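Local coordinates for FLAP endonuclease-1 protein (PDB 1A76), which cleaves 5'-flap structures in DNA as a magnesium-dependent structure-specific nuclease of replication and repair, and also acts as a 5'-3' exonuclease, at residues D212-N226 with V255-E267. Sequence-based numbering, arbitrary orientation.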
loop_
_atom_site.group_PDB
_atom_site.type_symbol
_atom_site.label_atom_id
_atom_site.label_comp_id
_atom_site.label_asym_id
_atom_site.label_seq_id
_atom_site.Cartn_x
_atom_site.Cartn_y
_atom_site.Cartn_z
ATOM N N ASP A 212 1.673 -4.048 20.906
ATOM C CA ASP A 212 2.063 -5.460 20.907
ATOM C C ASP A 212 0.816 -6.356 21.006
ATOM O O ASP A 212 0.747 -7.385 20.330
ATOM C CB ASP A 212 3.035 -5.756 22.063
ATOM C CG ASP A 212 4.476 -5.320 21.759
ATOM O OD1 ASP A 212 4.886 -5.269 20.574
ATOM O OD2 ASP A 212 5.209 -5.028 22.728
ATOM N N ASP A 213 -0.158 -5.957 21.830
ATOM C CA ASP A 213 -1.432 -6.694 21.993
ATOM C C ASP A 213 -2.235 -6.689 20.669
ATOM O O ASP A 213 -2.834 -7.697 20.281
ATOM C CB ASP A 213 -2.323 -6.024 23.044
ATOM C CG ASP A 213 -1.850 -6.248 24.473
ATOM O OD1 ASP A 213 -1.091 -7.204 24.746
ATOM O OD2 ASP A 213 -2.259 -5.446 25.325
ATOM N N LEU A 214 -2.288 -5.531 20.016
ATOM C CA LEU A 214 -3.005 -5.395 18.738
ATOM C C LEU A 214 -2.414 -6.337 17.684
ATOM O O LEU A 214 -3.145 -6.973 16.910
ATOM C CB LEU A 214 -2.940 -3.934 18.242
ATOM C CG LEU A 214 -3.757 -3.562 16.990
ATOM C CD1 LEU A 214 -5.234 -3.887 17.215
ATOM C CD2 LEU A 214 -3.584 -2.071 16.682
ATOM N N ILE A 215 -1.086 -6.429 17.669
ATOM C CA ILE A 215 -0.369 -7.304 16.745
ATOM C C ILE A 215 -0.752 -8.772 17.036
ATOM O O ILE A 215 -0.900 -9.583 16.123
ATOM C CB ILE A 215 1.172 -7.108 16.908
ATOM C CG1 ILE A 215 1.585 -5.756 16.327
ATOM C CG2 ILE A 215 1.955 -8.213 16.178
ATOM C CD1 ILE A 215 2.973 -5.296 16.752
ATOM N N ASP A 216 -0.925 -9.107 18.311
ATOM C CA ASP A 216 -1.304 -10.465 18.678
ATOM C C ASP A 216 -2.705 -10.756 18.119
ATOM O O ASP A 216 -2.935 -11.805 17.520
ATOM C CB ASP A 216 -1.277 -10.630 20.203
ATOM C CG ASP A 216 0.134 -10.865 20.750
ATOM O OD1 ASP A 216 1.079 -11.041 19.954
ATOM O OD2 ASP A 216 0.296 -10.873 21.989
ATOM N N ILE A 217 -3.634 -9.813 18.302
ATOM C CA ILE A 217 -4.996 -9.959 17.792
ATOM C C ILE A 217 -4.892 -10.190 16.280
ATOM O O ILE A 217 -5.544 -11.079 15.732
ATOM C CB ILE A 217 -5.851 -8.683 18.053
ATOM C CG1 ILE A 217 -6.152 -8.547 19.545
ATOM C CG2 ILE A 217 -7.168 -8.765 17.280
ATOM C CD1 ILE A 217 -6.598 -7.156 19.951
ATOM N N ALA A 218 -4.044 -9.403 15.621
ATOM C CA ALA A 218 -3.832 -9.529 14.186
ATOM C C ALA A 218 -3.325 -10.920 13.829
ATOM O O ALA A 218 -3.790 -11.542 12.864
ATOM C CB ALA A 218 -2.834 -8.477 13.712
ATOM N N ILE A 219 -2.358 -11.411 14.599
ATOM C CA ILE A 219 -1.806 -12.729 14.334
ATOM C C ILE A 219 -2.898 -13.795 14.472
ATOM O O ILE A 219 -2.987 -14.686 13.629
ATOM C CB ILE A 219 -0.598 -13.016 15.260
ATOM C CG1 ILE A 219 0.588 -12.129 14.827
ATOM C CG2 ILE A 219 -0.187 -14.477 15.169
ATOM C CD1 ILE A 219 1.767 -12.129 15.795
ATOM N N PHE A 220 -3.731 -13.695 15.511
ATOM C CA PHE A 220 -4.840 -14.643 15.721
ATOM C C PHE A 220 -5.768 -14.647 14.517
ATOM O O PHE A 220 -6.190 -15.700 14.034
ATOM C CB PHE A 220 -5.701 -14.244 16.929
ATOM C CG PHE A 220 -5.255 -14.844 18.234
ATOM C CD1 PHE A 220 -5.341 -16.216 18.452
ATOM C CD2 PHE A 220 -4.788 -14.029 19.260
ATOM C CE1 PHE A 220 -4.971 -16.765 19.676
ATOM C CE2 PHE A 220 -4.417 -14.567 20.482
ATOM C CZ PHE A 220 -4.510 -15.944 20.690
ATOM N N MET A 221 -6.120 -13.455 14.055
ATOM C CA MET A 221 -7.038 -13.337 12.934
ATOM C C MET A 221 -6.368 -13.801 11.659
ATOM O O MET A 221 -7.025 -14.345 10.776
ATOM C CB MET A 221 -7.515 -11.892 12.804
ATOM C CG MET A 221 -8.390 -11.443 13.981
ATOM S SD MET A 221 -8.743 -9.676 13.974
ATOM C CE MET A 221 -9.780 -9.523 12.544
ATOM N N GLY A 222 -5.057 -13.596 11.582
ATOM C CA GLY A 222 -4.296 -14.008 10.416
ATOM C C GLY A 222 -3.703 -12.836 9.659
ATOM O O GLY A 222 -4.433 -11.934 9.226
ATOM N N THR A 223 -2.381 -12.827 9.515
ATOM C CA THR A 223 -1.703 -11.755 8.778
ATOM C C THR A 223 -1.248 -12.298 7.417
ATOM O O THR A 223 -1.553 -13.437 7.061
ATOM C CB THR A 223 -0.449 -11.211 9.554
ATOM O OG1 THR A 223 0.590 -12.195 9.560
ATOM C CG2 THR A 223 -0.802 -10.862 10.995
ATOM N N ASP A 224 -0.539 -11.482 6.646
ATOM C CA ASP A 224 -0.042 -11.933 5.350
ATOM C C ASP A 224 1.015 -12.998 5.628
ATOM O O ASP A 224 1.339 -13.814 4.770
ATOM C CB ASP A 224 0.609 -10.773 4.580
ATOM C CG ASP A 224 -0.391 -9.716 4.139
ATOM O OD1 ASP A 224 -1.529 -10.070 3.771
ATOM O OD2 ASP A 224 -0.032 -8.522 4.154
ATOM N N TYR A 225 1.544 -12.979 6.849
ATOM C CA TYR A 225 2.582 -13.911 7.273
ATOM C C TYR A 225 2.086 -15.226 7.862
ATOM O O TYR A 225 2.867 -16.151 8.062
ATOM C CB TYR A 225 3.502 -13.200 8.259
ATOM C CG TYR A 225 4.078 -11.940 7.665
ATOM C CD1 TYR A 225 5.013 -12.005 6.629
ATOM C CD2 TYR A 225 3.653 -10.684 8.093
ATOM C CE1 TYR A 225 5.511 -10.857 6.034
ATOM C CE2 TYR A 225 4.148 -9.519 7.500
ATOM C CZ TYR A 225 5.078 -9.617 6.470
ATOM O OH TYR A 225 5.586 -8.478 5.880
ATOM N N ASN A 226 0.795 -15.303 8.158
ATOM C CA ASN A 226 0.215 -16.536 8.683
ATOM C C ASN A 226 -1.254 -16.574 8.259
ATOM O O ASN A 226 -2.164 -16.451 9.075
ATOM C CB ASN A 226 0.391 -16.624 10.214
ATOM C CG ASN A 226 -0.560 -15.714 10.984
ATOM O OD1 ASN A 226 -1.511 -16.187 11.607
ATOM N ND2 ASN A 226 -0.299 -14.416 10.957
ATOM N N VAL A 255 1.198 -20.774 16.601
ATOM C CA VAL A 255 1.816 -20.174 15.429
ATOM C C VAL A 255 3.325 -20.343 15.348
ATOM O O VAL A 255 4.065 -19.707 16.096
ATOM C CB VAL A 255 1.489 -18.665 15.364
ATOM C CG1 VAL A 255 2.235 -18.026 14.216
ATOM C CG2 VAL A 255 -0.029 -18.466 15.204
ATOM N N GLU A 256 3.784 -21.202 14.444
ATOM C CA GLU A 256 5.224 -21.402 14.272
ATOM C C GLU A 256 5.789 -20.076 13.787
ATOM O O GLU A 256 5.145 -19.387 13.012
ATOM C CB GLU A 256 5.492 -22.479 13.220
ATOM C CG GLU A 256 6.933 -22.983 13.192
ATOM C CD GLU A 256 7.105 -24.206 12.306
ATOM O OE1 GLU A 256 6.293 -24.378 11.375
ATOM O OE2 GLU A 256 8.053 -24.993 12.537
ATOM N N TYR A 257 6.985 -19.715 14.222
ATOM C CA TYR A 257 7.592 -18.443 13.794
ATOM C C TYR A 257 6.818 -17.220 14.283
ATOM O O TYR A 257 6.859 -16.148 13.669
ATOM C CB TYR A 257 7.742 -18.383 12.267
ATOM C CG TYR A 257 8.454 -19.582 11.676
ATOM C CD1 TYR A 257 9.708 -19.979 12.147
ATOM C CD2 TYR A 257 7.850 -20.351 10.679
ATOM C CE1 TYR A 257 10.347 -21.125 11.637
ATOM C CE2 TYR A 257 8.473 -21.494 10.166
ATOM C CZ TYR A 257 9.719 -21.874 10.650
ATOM O OH TYR A 257 10.336 -23.006 10.147
ATOM N N TYR A 258 6.121 -17.396 15.401
ATOM C CA TYR A 258 5.362 -16.318 16.029
ATOM C C TYR A 258 6.296 -15.145 16.321
ATOM O O TYR A 258 5.949 -13.992 16.060
ATOM C CB TYR A 258 4.725 -16.832 17.329
ATOM C CG TYR A 258 4.247 -15.778 18.302
ATOM C CD1 TYR A 258 3.482 -14.690 17.874
ATOM C CD2 TYR A 258 4.517 -15.899 19.662
ATOM C CE1 TYR A 258 3.001 -13.760 18.775
ATOM C CE2 TYR A 258 4.040 -14.973 20.574
ATOM C CZ TYR A 258 3.282 -13.908 20.126
ATOM O OH TYR A 258 2.795 -13.006 21.037
ATOM N N ASP A 259 7.489 -15.446 16.838
ATOM C CA ASP A 259 8.478 -14.415 17.175
ATOM C C ASP A 259 9.007 -13.717 15.937
ATOM O O ASP A 259 9.333 -12.529 15.968
ATOM C CB ASP A 259 9.660 -15.025 17.922
ATOM C CG ASP A 259 9.319 -15.416 19.346
ATOM O OD1 ASP A 259 8.413 -14.795 19.937
ATOM O OD2 ASP A 259 9.972 -16.344 19.877
ATOM N N GLU A 260 9.104 -14.466 14.846
ATOM C CA GLU A 260 9.592 -13.927 13.593
ATOM C C GLU A 260 8.577 -12.942 13.009
ATOM O O GLU A 260 8.947 -11.878 12.517
ATOM C CB GLU A 260 9.847 -15.074 12.604
ATOM C CG GLU A 260 11.112 -15.898 12.889
ATOM C CD GLU A 260 11.080 -16.653 14.221
ATOM O OE1 GLU A 260 10.012 -17.166 14.632
ATOM O OE2 GLU A 260 12.151 -16.737 14.862
ATOM N N ILE A 261 7.298 -13.304 13.071
ATOM C CA ILE A 261 6.232 -12.458 12.543
ATOM C C ILE A 261 6.206 -11.137 13.309
ATOM O O ILE A 261 6.095 -10.062 12.709
ATOM C CB ILE A 261 4.848 -13.159 12.664
ATOM C CG1 ILE A 261 4.825 -14.421 11.802
ATOM C CG2 ILE A 261 3.728 -12.215 12.221
ATOM C CD1 ILE A 261 3.740 -15.398 12.202
ATOM N N LYS A 262 6.312 -11.230 14.633
ATOM C CA LYS A 262 6.327 -10.059 15.497
ATOM C C LYS A 262 7.456 -9.119 15.083
ATOM O O LYS A 262 7.263 -7.907 14.980
ATOM C CB LYS A 262 6.531 -10.482 16.958
ATOM C CG LYS A 262 5.283 -11.055 17.619
ATOM C CD LYS A 262 5.451 -11.188 19.128
ATOM C CE LYS A 262 6.563 -12.174 19.490
ATOM N NZ LYS A 262 6.529 -12.630 20.919
ATOM N N ARG A 263 8.634 -9.685 14.857
ATOM C CA ARG A 263 9.790 -8.891 14.468
ATOM C C ARG A 263 9.580 -8.169 13.139
ATOM O O ARG A 263 10.151 -7.106 12.918
ATOM C CB ARG A 263 11.042 -9.770 14.404
ATOM C CG ARG A 263 11.994 -9.532 15.572
ATOM C CD ARG A 263 13.165 -10.516 15.587
ATOM N NE ARG A 263 12.790 -11.840 16.089
ATOM C CZ ARG A 263 12.746 -12.176 17.374
ATOM N NH1 ARG A 263 13.053 -11.289 18.310
ATOM N NH2 ARG A 263 12.402 -13.408 17.723
ATOM N N ILE A 264 8.760 -8.744 12.261
ATOM C CA ILE A 264 8.464 -8.119 10.973
ATOM C C ILE A 264 7.759 -6.778 11.207
ATOM O O ILE A 264 8.045 -5.794 10.530
ATOM C CB ILE A 264 7.544 -9.014 10.088
ATOM C CG1 ILE A 264 8.394 -9.860 9.131
ATOM C CG2 ILE A 264 6.574 -8.134 9.274
ATOM C CD1 ILE A 264 7.936 -11.290 8.994
ATOM N N PHE A 265 6.837 -6.745 12.170
ATOM C CA PHE A 265 6.095 -5.523 12.470
ATOM C C PHE A 265 6.848 -4.552 13.366
ATOM O O PHE A 265 6.737 -3.344 13.198
ATOM C CB PHE A 265 4.746 -5.861 13.129
ATOM C CG PHE A 265 3.789 -6.548 12.204
ATOM C CD1 PHE A 265 3.141 -5.831 11.190
ATOM C CD2 PHE A 265 3.593 -7.921 12.290
ATOM C CE1 PHE A 265 2.320 -6.478 10.271
ATOM C CE2 PHE A 265 2.773 -8.578 11.375
ATOM C CZ PHE A 265 2.131 -7.845 10.350
ATOM N N LYS A 266 7.607 -5.086 14.317
ATOM C CA LYS A 266 8.349 -4.257 15.255
ATOM C C LYS A 266 9.705 -3.788 14.740
ATOM O O LYS A 266 10.161 -2.711 15.110
ATOM C CB LYS A 266 8.550 -5.012 16.579
ATOM C CG LYS A 266 7.255 -5.472 17.282
ATOM C CD LYS A 266 6.237 -4.337 17.425
ATOM C CE LYS A 266 6.670 -3.273 18.438
ATOM N NZ LYS A 266 7.094 -3.805 19.773
ATOM N N GLU A 267 10.337 -4.590 13.886
ATOM C CA GLU A 267 11.668 -4.291 13.349
ATOM C C GLU A 267 11.746 -4.373 11.838
ATOM O O GLU A 267 12.542 -5.143 11.298
ATOM C CB GLU A 267 12.691 -5.287 13.899
ATOM C CG GLU A 267 13.573 -4.724 14.963
ATOM C CD GLU A 267 13.007 -4.977 16.325
ATOM O OE1 GLU A 267 13.124 -6.133 16.801
ATOM O OE2 GLU A 267 12.447 -4.022 16.909
#
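Tyr225 presents a ring edge to the face of Phe265 in an offset edge-to-face pair, planes at 80° and centroids 5.8 Å apart. Over one face of Tyr225 lies Ile264 CD1, a CH-pi contact 3.9 Å from the ring centroid. Tyr225 OH makes a weak hydrogen bond with Glu152 OE2, of the first magnesium site. Between helices 212-221 and 258-266, Ile219 CD1 meets the edge of Tyr258 at CE1 (3.6 Å) and touches Ile261 CG2, while Ile219 CG2 reaches Val255 CG2. Two polar links run along the side of this apolar seam away from Tyr225. Tyr258, its CG anti to the backbone N (chi1 163°), lays its ring across to Asp216 and donates from OH to OD1 (2.8 Å), arriving above the carboxylate plane; OD2 pairs with Lys248. Farther out, Lys266 curls over Ile215 CD1 and its NZ meets Asp212 OD1 on the syn side (2.8 Å). A leucine replacing Tyr225 would probably leave Phe265 without its edge-on partner and Glu152 without that weak bond. In what is probably the helix-3-turn-helix (H3TH) part, apolar packing on Tyr225 probably steadies the 223-226 turn carrying manganese ligand Asp224, while charged and hydroxyl links join the helices on the other side.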